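Serine-pyruvate aminotransferase (AgxT) (Sulfolobus solfataricus, PDB 3ZRP) catalyses pyridoxal-phosphate-dependent amino-group transfer, probably from L-serine to pyruvate, as a class-V aminotransferase. Local coordinates at residues S65-V70 / V161-S166; D90-I95 / A132-E137; V173-E176 / V182-T185; L197-L202 / L250-A255. All coordinates share one frame; numbering follows the deposited sequence. Where two conformers were deposited one is given.

Overall arrangement
The four contacts share one mixed seven-stranded sheet, and interaction 1 forms part of the cofactor site: OD2 of D163 lies 2.8 Å from N1 of PLP. Interaction 2, whose centre is about 8 Å from that of interaction 1, is nested inside the chain loop closed by interaction 1 and adds the neighbouring strand 128-134; V136, just after that strand, also touches PLP. On the other flank, interaction 3 brings strand 182-186, its centre about 10 Å from that of interaction 1. Interaction 4 continues to strand 197-202, its centre about 13 Å from that of interaction 3. Interactions 2 and 4 stay apart, about 7 Å between nearest atoms. The side chains of Y183 and L197 lie about 10 and 9 Å from the cofactor.

Interaction 1. Residues S65-V70 / V161-S166; sequences SAMESV and VVDGVS. With PLP (pyridoxal-5'-phosphate), chain C.
M67 reaches from helix 63-69 to the carboxylate of D163, which belongs to the cofactor site. Its chain bends at the thioether (chi3 80°), and both SD and CE of M67 lie 4.1 Å from OD2 of D163, while SD is 3.9 Å from C6 of PLP. Just beyond the helix, V70 and V161 form the second, purely apolar half of the contact. V70 holds CG1 anti to its backbone N (chi1 171°), which points this methyl at the strand. There it touches CG1 of V161 at an angle, 3.8 Å away, judged from one of two deposited conformers of V161. At the cofactor end, OD2 of D163 comes within 2.8 Å of the pyridine nitrogen N1 of PLP, a pairing characteristic of fold type I PLP enzymes. The other oxygen of D163, OD1, accepts from V165 N at 2.9 Å, met nearly head-on, and closes an Asx turn that fixes the rotation of the carboxylate. V165 then lies over a face of the pyridine ring. Strand 157-163 runs between strands 182-186 and 128-134, and L184 and A132 of these strands touch M67 and V161 respectively; W92 of helix 87-96 packs against both M67 and V161.

Interaction 2. Residues D90-I95 / A132-E137; sequences DRWEQI and ALTHVE
The carboxylate of E137 is gripped by several groups: its OE2 takes bonds from the backbone N of F88 and from S139 OG, its OE1 one from the backbone N of G89, tying the start of helix 87-96 to strand 136-137. One turn on, W92 meets strand 128-134. Two oxygens lie at the edge of its indole, near the ring plane, L133 O 3.6 Å and T134 OG1 4.3 Å from NE1 of W92, though no hydrogen bond joins the two segments. Over one face of the same ring sits the methyl of A132. Its CB is 3.6 Å from the centroid of the five-membered ring of W92 and only 3° off the normal, a CH-pi contact. With CG anti to its own carbonyl carbon (chi1 -76°), the indole is carried off the helix onto the strand. The axes of helix 90-95 and strand 132-134 approach to 9.5 Å, their directions 142° apart. Substituting an alanine for W92 would probably take away the surface on which the A132 methyl rests and open a gap between helix and sheet, beside M67 and V161. A helix packed roughly antiparallel on an interior strand belongs to the alpha/beta large domain of fold type I aminotransferases, here beside the PLP pocket.

Interaction 3. Residues V173-E176 / V182-T185; sequences VKAE and VYLT
V173 lays its CG1 methyl squarely on the phenol ring of Y183. That carbon is 3.6 Å from the centroid of the Y183 ring and 13° off the normal, a CH-pi contact over the centre of the face. V173 has CG1 anti to its backbone N (chi1 170°), which directs this branch at the ring, while its CG2 turns to the hydroxyl end and comes 3.9 Å from OH of Y183. The two side chains arrive from opposite directions. A175 adds a smaller apolar touch near the root of the ring, its CB 3.9 Å from CD2 of Y183. Y183 itself is unusual: its chi1 of -139° is far from a staggered value and sets the ring between V173 and V162. On the far face, CG1 of V162 lies 3.5 Å from CZ of Y183, so the ring is held between two valines. A serine at Y183 would probably leave V173 and V162 facing a gap and the loop poorly anchored to the strand. Segment 173-176 lies in the loop between strands 157-163 and 182-186, with M48 of helix 31-48 touching V173 and Y183, and L201 of strand 197-202 touching A175.

Interaction 4. Residues L197-L202 / L250-A255; sequences LGLLLL and LQLAEA
L252 of helix 246-262 docks on L197 and L199 of strand 197-202, a helix-on-sheet contact in the alpha/beta large domain of the fold type I aminotransferases. All contacts across the two segments are apolar. L197 and L199 alternate with G198 along the strand and so project to the same face, where the helix lies. L252 has its CG anti to the backbone N (chi1 -178°), which stretches the isobutyl group out from the helix and brings CD2 to both strand leucines. L197 crosses it obliquely, and CD1 of L197 is 3.7 Å from CD2 of L252. L199 comes tip to tip with it, its CD2 3.8 Å from CD2 of L252, in one of two deposited conformers of L199, a detail that is correspondingly less certain. I58 of strand 55-60 touches both L197 and L252, and F256 one turn on along the helix touches L199.

Hydrogen bonding belongs to each partner separately. The strand pairs through its backbone with T185 and Y183 on one flank, at L199 and L201, and with I59 and L57 on the other, at G198 and L200. The helix is tied by Q251, whose NE2 donates to L18 O. As for charges, E254 and R257 form a salt bridge within the helix. At the docking point, CD1 of L197 also lies 4.1 Å from CB of L252.

Interaction 1. Residues S65-V70 / V161-S166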
# COMPACT_ATOMS: atom_id res chain seq x y z
N SER A 65 4.07 -7.32 -2.52
CA SER A 65 3.89 -7.42 -1.08
C SER A 65 3.13 -8.73 -0.82
O SER A 65 3.51 -9.43 0.11
CB SER A 65 3.13 -6.25 -0.47
OG SER A 65 1.83 -6.06 -0.99
N ALA A 66 2.23 -9.09 -1.73
CA ALA A 66 1.54 -10.39 -1.59
C ALA A 66 2.56 -11.53 -1.67
O ALA A 66 2.58 -12.42 -0.83
CB ALA A 66 0.45 -10.56 -2.64
N MET A 67 3.43 -11.49 -2.66
CA MET A 67 4.48 -12.53 -2.79
C MET A 67 5.32 -12.63 -1.51
O MET A 67 5.50 -13.72 -0.96
CB MET A 67 5.38 -12.26 -4.00
CG MET A 67 4.71 -12.42 -5.38
SD MET A 67 5.70 -11.65 -6.70
CE MET A 67 6.98 -12.90 -7.00
N GLU A 68 5.83 -11.50 -1.02
CA GLU A 68 6.67 -11.50 0.18
C GLU A 68 5.93 -12.00 1.44
O GLU A 68 6.52 -12.68 2.30
CB GLU A 68 7.30 -10.11 0.39
CG GLU A 68 8.25 -10.04 1.59
CD GLU A 68 9.20 -8.81 1.53
OE1 GLU A 68 9.04 -7.93 0.64
OE2 GLU A 68 10.06 -8.73 2.41
N SER A 69 4.64 -11.68 1.53
CA SER A 69 3.80 -12.15 2.63
C SER A 69 3.76 -13.69 2.77
O SER A 69 3.39 -14.20 3.82
CB SER A 69 2.40 -11.54 2.57
OG SER A 69 1.52 -12.27 1.70
N VAL A 70 4.13 -14.42 1.71
CA VAL A 70 4.24 -15.90 1.75
C VAL A 70 5.31 -16.35 2.77
O VAL A 70 5.23 -17.45 3.32
CB VAL A 70 4.45 -16.49 0.34
CG1 VAL A 70 4.78 -17.99 0.40
CG2 VAL A 70 3.22 -16.22 -0.56
N VAL A 161 2.55 -22.37 -4.03
CA VAL A 161 2.11 -20.99 -4.20
C VAL A 161 2.17 -20.62 -5.68
O VAL A 161 3.11 -21.02 -6.41
CB VAL A 161 2.90 -19.98 -3.30
CG1 VAL A 161 2.94 -20.48 -1.84
CG2 VAL A 161 4.31 -19.71 -3.82
N VAL A 162 1.17 -19.87 -6.14
CA VAL A 162 1.12 -19.45 -7.55
C VAL A 162 0.96 -17.95 -7.61
O VAL A 162 0.03 -17.40 -7.02
CB VAL A 162 -0.05 -20.09 -8.32
CG1 VAL A 162 -0.05 -19.66 -9.79
CG2 VAL A 162 -0.03 -21.66 -8.19
N ASP A 163 1.89 -17.28 -8.28
CA ASP A 163 1.76 -15.87 -8.59
C ASP A 163 0.84 -15.74 -9.81
O ASP A 163 1.26 -16.02 -10.95
CB ASP A 163 3.16 -15.31 -8.88
CG ASP A 163 3.15 -13.93 -9.56
OD1 ASP A 163 2.11 -13.26 -9.72
OD2 ASP A 163 4.24 -13.52 -9.99
N GLY A 164 -0.42 -15.36 -9.55
CA GLY A 164 -1.41 -15.04 -10.58
C GLY A 164 -1.68 -13.56 -10.78
O GLY A 164 -2.77 -13.17 -11.18
N VAL A 165 -0.66 -12.72 -10.55
CA VAL A 165 -0.81 -11.29 -10.75
C VAL A 165 -1.32 -10.93 -12.18
O VAL A 165 -2.21 -10.08 -12.32
CB VAL A 165 0.49 -10.53 -10.41
CG1 VAL A 165 0.38 -9.04 -10.74
CG2 VAL A 165 0.83 -10.67 -8.91
N SER A 166 -0.78 -11.60 -13.21
CA SER A 166 -1.23 -11.39 -14.59
C SER A 166 -2.12 -12.52 -15.15
O SER A 166 -2.26 -12.68 -16.37
CB SER A 166 -0.04 -11.16 -15.51
OG SER A 166 0.54 -9.92 -15.21
N1 PLP C . 4.14 -10.84 -10.72
C2 PLP C . 3.76 -10.61 -12.02
C2A PLP C . 3.53 -11.79 -12.93
C3 PLP C . 3.56 -9.29 -12.49
O3 PLP C . 3.18 -9.10 -13.64
C4 PLP C . 3.75 -8.20 -11.64
C4A PLP C . 3.49 -6.78 -12.17
C5 PLP C . 4.17 -8.48 -10.32
C6 PLP C . 4.34 -9.80 -9.85
C5A PLP C . 4.43 -7.40 -9.30
O4P PLP C . 3.26 -6.69 -8.90
P PLP C . 3.30 -5.25 -8.24
O1P PLP C . 1.84 -4.98 -8.02
O2P PLP C . 3.91 -4.42 -9.32
O3P PLP C . 4.13 -5.43 -7.03

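Interaction 2. Residues D90-I95 / A132-E137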
# COMPACT_ATOMS: atom_id res chain seq x y z
N ASP A 90 11.82 -14.73 -11.23
CA ASP A 90 13.05 -14.37 -10.56
C ASP A 90 12.80 -13.51 -9.32
O ASP A 90 13.61 -13.53 -8.39
CB ASP A 90 13.99 -13.65 -11.54
CG ASP A 90 14.56 -14.60 -12.61
OD1 ASP A 90 14.45 -15.84 -12.51
OD2 ASP A 90 15.10 -14.09 -13.58
N ARG A 91 11.71 -12.75 -9.31
CA ARG A 91 11.38 -11.94 -8.14
C ARG A 91 11.17 -12.79 -6.88
O ARG A 91 11.50 -12.35 -5.78
CB ARG A 91 10.20 -10.98 -8.42
CG ARG A 91 9.70 -10.17 -7.22
CD ARG A 91 8.89 -8.96 -7.68
NE ARG A 91 9.82 -8.04 -8.36
CZ ARG A 91 9.61 -6.76 -8.61
NH1 ARG A 91 8.48 -6.16 -8.23
NH2 ARG A 91 10.56 -6.06 -9.21
N TRP A 92 10.60 -13.99 -7.01
CA TRP A 92 10.53 -14.88 -5.86
C TRP A 92 11.93 -15.07 -5.23
O TRP A 92 12.08 -14.97 -4.01
CB TRP A 92 9.99 -16.26 -6.26
CG TRP A 92 8.52 -16.41 -6.52
CD1 TRP A 92 7.95 -16.80 -7.69
CD2 TRP A 92 7.45 -16.25 -5.58
NE1 TRP A 92 6.59 -16.87 -7.55
CE2 TRP A 92 6.25 -16.53 -6.27
CE3 TRP A 92 7.38 -15.86 -4.23
CZ2 TRP A 92 5.00 -16.48 -5.65
CZ3 TRP A 92 6.13 -15.80 -3.60
CH2 TRP A 92 4.95 -16.10 -4.32
N GLU A 93 12.93 -15.35 -6.06
CA GLU A 93 14.32 -15.51 -5.60
C GLU A 93 14.87 -14.23 -4.94
O GLU A 93 15.52 -14.30 -3.88
CB GLU A 93 15.24 -15.96 -6.75
CG GLU A 93 16.66 -16.28 -6.30
CD GLU A 93 17.61 -16.66 -7.41
OE1 GLU A 93 17.51 -16.12 -8.53
OE2 GLU A 93 18.48 -17.51 -7.12
N GLN A 94 14.61 -13.07 -5.56
CA GLN A 94 15.06 -11.77 -5.00
C GLN A 94 14.46 -11.51 -3.61
O GLN A 94 15.18 -11.08 -2.69
CB GLN A 94 14.80 -10.61 -5.97
CG GLN A 94 15.62 -10.73 -7.26
CD GLN A 94 17.11 -10.79 -6.98
OE1 GLN A 94 17.77 -11.82 -7.19
NE2 GLN A 94 17.64 -9.69 -6.43
N ILE A 95 13.16 -11.81 -3.46
CA ILE A 95 12.47 -11.72 -2.16
C ILE A 95 13.10 -12.69 -1.14
O ILE A 95 13.52 -12.27 -0.04
CB ILE A 95 10.95 -12.01 -2.29
CG1 ILE A 95 10.25 -10.92 -3.12
CG2 ILE A 95 10.28 -12.17 -0.91
CD1 ILE A 95 8.80 -11.31 -3.55
N ALA A 132 7.14 -22.48 -5.70
CA ALA A 132 6.58 -21.24 -6.24
C ALA A 132 6.49 -21.30 -7.75
O ALA A 132 7.50 -21.54 -8.45
CB ALA A 132 7.45 -20.01 -5.81
N LEU A 133 5.28 -21.04 -8.26
CA LEU A 133 5.01 -21.00 -9.70
C LEU A 133 4.58 -19.59 -10.12
O LEU A 133 4.08 -18.82 -9.29
CB LEU A 133 3.90 -22.00 -10.03
CG LEU A 133 4.00 -23.46 -9.58
CD1 LEU A 133 2.78 -24.20 -10.14
CD2 LEU A 133 5.27 -24.11 -10.09
N THR A 134 4.76 -19.25 -11.40
CA THR A 134 4.17 -18.04 -11.99
C THR A 134 3.15 -18.45 -13.02
O THR A 134 3.52 -19.10 -14.03
CB THR A 134 5.24 -17.19 -12.70
OG1 THR A 134 6.37 -17.04 -11.83
CG2 THR A 134 4.70 -15.79 -13.10
N HIS A 135 1.88 -18.05 -12.83
CA HIS A 135 0.84 -18.46 -13.80
C HIS A 135 1.09 -17.84 -15.19
O HIS A 135 1.20 -18.55 -16.20
CB HIS A 135 -0.56 -18.18 -13.29
CG HIS A 135 -1.63 -18.94 -14.01
ND1 HIS A 135 -2.94 -18.93 -13.60
CD2 HIS A 135 -1.56 -19.78 -15.08
CE1 HIS A 135 -3.65 -19.72 -14.40
NE2 HIS A 135 -2.84 -20.24 -15.31
N VAL A 136 1.23 -16.51 -15.24
CA VAL A 136 1.63 -15.85 -16.47
C VAL A 136 2.85 -14.99 -16.17
O VAL A 136 2.77 -14.13 -15.30
CB VAL A 136 0.48 -14.98 -17.03
CG1 VAL A 136 0.99 -14.06 -18.16
CG2 VAL A 136 -0.69 -15.85 -17.49
N GLU A 137 3.96 -15.28 -16.84
CA GLU A 137 5.17 -14.48 -16.78
C GLU A 137 5.06 -13.26 -17.69
O GLU A 137 5.21 -13.34 -18.92
CB GLU A 137 6.40 -15.34 -17.15
CG GLU A 137 7.71 -14.60 -17.22
CD GLU A 137 8.01 -13.80 -15.97
OE1 GLU A 137 8.10 -14.41 -14.87
OE2 GLU A 137 8.19 -12.57 -16.09

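Interaction 3. Residues V173-E176 / V182-T185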
# COMPACT_ATOMS: atom_id res chain seq x y z
N VAL A 173 -8.60 -20.13 -13.45
CA VAL A 173 -7.92 -20.37 -12.17
C VAL A 173 -8.87 -21.20 -11.31
O VAL A 173 -10.03 -20.82 -11.11
CB VAL A 173 -7.56 -19.04 -11.43
CG1 VAL A 173 -7.07 -19.33 -10.00
CG2 VAL A 173 -6.51 -18.23 -12.28
N LYS A 174 -8.36 -22.34 -10.81
CA LYS A 174 -9.15 -23.24 -9.97
C LYS A 174 -8.37 -23.58 -8.72
O LYS A 174 -7.83 -24.69 -8.60
CB LYS A 174 -9.48 -24.53 -10.75
CG LYS A 174 -10.42 -24.35 -11.95
CD LYS A 174 -11.88 -24.40 -11.51
CE LYS A 174 -12.73 -23.40 -12.29
NZ LYS A 174 -12.94 -23.81 -13.71
N ALA A 175 -8.30 -22.64 -7.79
CA ALA A 175 -7.39 -22.77 -6.65
C ALA A 175 -7.69 -24.00 -5.79
O ALA A 175 -6.77 -24.73 -5.43
CB ALA A 175 -7.35 -21.47 -5.80
N GLU A 176 -8.96 -24.25 -5.48
CA GLU A 176 -9.33 -25.40 -4.64
C GLU A 176 -9.18 -26.74 -5.38
O GLU A 176 -8.58 -27.69 -4.86
CB GLU A 176 -10.74 -25.24 -4.07
CG GLU A 176 -11.28 -26.52 -3.42
CD GLU A 176 -12.41 -26.28 -2.43
OE1 GLU A 176 -13.02 -25.18 -2.40
OE2 GLU A 176 -12.70 -27.22 -1.67
N VAL A 182 -1.44 -21.14 -1.72
CA VAL A 182 -1.56 -19.68 -1.86
C VAL A 182 -1.68 -19.34 -3.33
O VAL A 182 -0.80 -19.64 -4.12
CB VAL A 182 -0.31 -18.90 -1.32
CG1 VAL A 182 -0.56 -17.37 -1.46
CG2 VAL A 182 0.01 -19.26 0.15
N TYR A 183 -2.77 -18.69 -3.71
CA TYR A 183 -2.93 -18.17 -5.06
C TYR A 183 -3.01 -16.67 -4.85
O TYR A 183 -3.77 -16.21 -4.00
CB TYR A 183 -4.21 -18.74 -5.73
CG TYR A 183 -3.99 -19.12 -7.18
CD1 TYR A 183 -3.64 -18.15 -8.12
CD2 TYR A 183 -4.10 -20.46 -7.60
CE1 TYR A 183 -3.40 -18.48 -9.46
CE2 TYR A 183 -3.88 -20.81 -8.94
CZ TYR A 183 -3.52 -19.81 -9.86
OH TYR A 183 -3.27 -20.11 -11.18
N LEU A 184 -2.18 -15.89 -5.54
CA LEU A 184 -2.16 -14.47 -5.23
C LEU A 184 -2.26 -13.64 -6.51
O LEU A 184 -1.96 -14.12 -7.62
CB LEU A 184 -0.91 -14.10 -4.39
CG LEU A 184 0.45 -14.31 -5.07
CD1 LEU A 184 0.83 -13.11 -5.95
CD2 LEU A 184 1.56 -14.60 -4.04
N THR A 185 -2.73 -12.41 -6.35
CA THR A 185 -2.83 -11.48 -7.45
C THR A 185 -2.70 -10.02 -6.94
O THR A 185 -2.31 -9.79 -5.77
CB THR A 185 -4.12 -11.74 -8.33
OG1 THR A 185 -4.04 -10.98 -9.53
CG2 THR A 185 -5.42 -11.39 -7.60

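Interaction 4. Residues L197-L202 / L250-A255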
# COMPACT_ATOMS: atom_id res chain seq x y z
N LEU A 197 -3.27 -2.73 -3.75
CA LEU A 197 -3.65 -3.93 -2.99
C LEU A 197 -3.01 -5.19 -3.54
O LEU A 197 -3.01 -5.40 -4.77
CB LEU A 197 -5.18 -4.10 -3.01
CG LEU A 197 -6.01 -2.95 -2.44
CD1 LEU A 197 -7.52 -3.21 -2.74
CD2 LEU A 197 -5.76 -2.79 -0.96
N GLY A 198 -2.48 -6.02 -2.65
CA GLY A 198 -2.12 -7.40 -2.98
C GLY A 198 -3.27 -8.26 -2.49
O GLY A 198 -3.95 -7.87 -1.54
N LEU A 199 -3.55 -9.37 -3.18
CA LEU A 199 -4.69 -10.24 -2.84
C LEU A 199 -4.26 -11.69 -2.75
O LEU A 199 -3.55 -12.19 -3.61
CB LEU A 199 -5.81 -10.11 -3.88
CG LEU A 199 -6.64 -8.83 -3.94
CD1 LEU A 199 -5.86 -7.77 -4.61
CD2 LEU A 199 -7.93 -9.09 -4.70
N LEU A 200 -4.70 -12.41 -1.71
CA LEU A 200 -4.23 -13.78 -1.50
C LEU A 200 -5.39 -14.68 -1.14
O LEU A 200 -6.31 -14.23 -0.50
CB LEU A 200 -3.17 -13.83 -0.36
CG LEU A 200 -1.90 -12.98 -0.61
CD1 LEU A 200 -1.97 -11.63 0.18
CD2 LEU A 200 -0.64 -13.72 -0.27
N LEU A 201 -5.33 -15.92 -1.59
CA LEU A 201 -6.32 -16.97 -1.18
C LEU A 201 -5.53 -18.15 -0.63
O LEU A 201 -4.68 -18.71 -1.31
CB LEU A 201 -7.16 -17.39 -2.38
CG LEU A 201 -8.28 -18.40 -2.01
CD1 LEU A 201 -9.42 -17.66 -1.31
CD2 LEU A 201 -8.78 -19.10 -3.25
N LEU A 202 -5.86 -18.53 0.60
CA LEU A 202 -5.09 -19.52 1.34
C LEU A 202 -5.92 -20.79 1.56
O LEU A 202 -7.11 -20.72 1.89
CB LEU A 202 -4.64 -18.97 2.69
CG LEU A 202 -3.24 -18.31 2.78
CD1 LEU A 202 -3.18 -17.12 1.89
CD2 LEU A 202 -2.91 -17.92 4.19
N LEU A 250 -12.80 0.17 -1.83
CA LEU A 250 -14.14 0.51 -2.36
C LEU A 250 -14.17 0.30 -3.88
O LEU A 250 -15.13 -0.29 -4.42
CB LEU A 250 -14.49 1.97 -2.04
CG LEU A 250 -14.63 2.40 -0.56
CD1 LEU A 250 -14.97 3.90 -0.44
CD2 LEU A 250 -15.66 1.55 0.14
N GLN A 251 -13.14 0.80 -4.56
CA GLN A 251 -13.01 0.61 -6.01
C GLN A 251 -12.95 -0.89 -6.36
O GLN A 251 -13.62 -1.34 -7.29
CB GLN A 251 -11.80 1.39 -6.56
CG GLN A 251 -11.99 2.91 -6.47
CD GLN A 251 -10.71 3.72 -6.65
OE1 GLN A 251 -9.68 3.44 -6.05
NE2 GLN A 251 -10.79 4.77 -7.46
N LEU A 252 -12.15 -1.65 -5.60
CA LEU A 252 -12.03 -3.10 -5.79
C LEU A 252 -13.40 -3.83 -5.68
O LEU A 252 -13.68 -4.74 -6.46
CB LEU A 252 -10.99 -3.74 -4.82
CG LEU A 252 -10.77 -5.27 -4.98
CD1 LEU A 252 -10.22 -5.65 -6.38
CD2 LEU A 252 -9.87 -5.87 -3.88
N ALA A 253 -14.23 -3.43 -4.71
CA ALA A 253 -15.54 -4.11 -4.54
C ALA A 253 -16.45 -3.92 -5.77
O ALA A 253 -17.20 -4.84 -6.18
CB ALA A 253 -16.24 -3.61 -3.27
N GLU A 254 -16.36 -2.73 -6.34
CA GLU A 254 -17.08 -2.39 -7.55
C GLU A 254 -16.52 -3.15 -8.76
O GLU A 254 -17.30 -3.60 -9.59
CB GLU A 254 -17.02 -0.87 -7.79
CG GLU A 254 -17.77 -0.37 -9.05
CD GLU A 254 -19.30 -0.62 -9.04
OE1 GLU A 254 -19.86 -1.07 -8.01
OE2 GLU A 254 -19.94 -0.36 -10.08
N ALA A 255 -15.19 -3.27 -8.87
CA ALA A 255 -14.63 -4.14 -9.92
C ALA A 255 -15.19 -5.56 -9.79
O ALA A 255 -15.63 -6.16 -10.78
CB ALA A 255 -13.10 -4.15 -9.88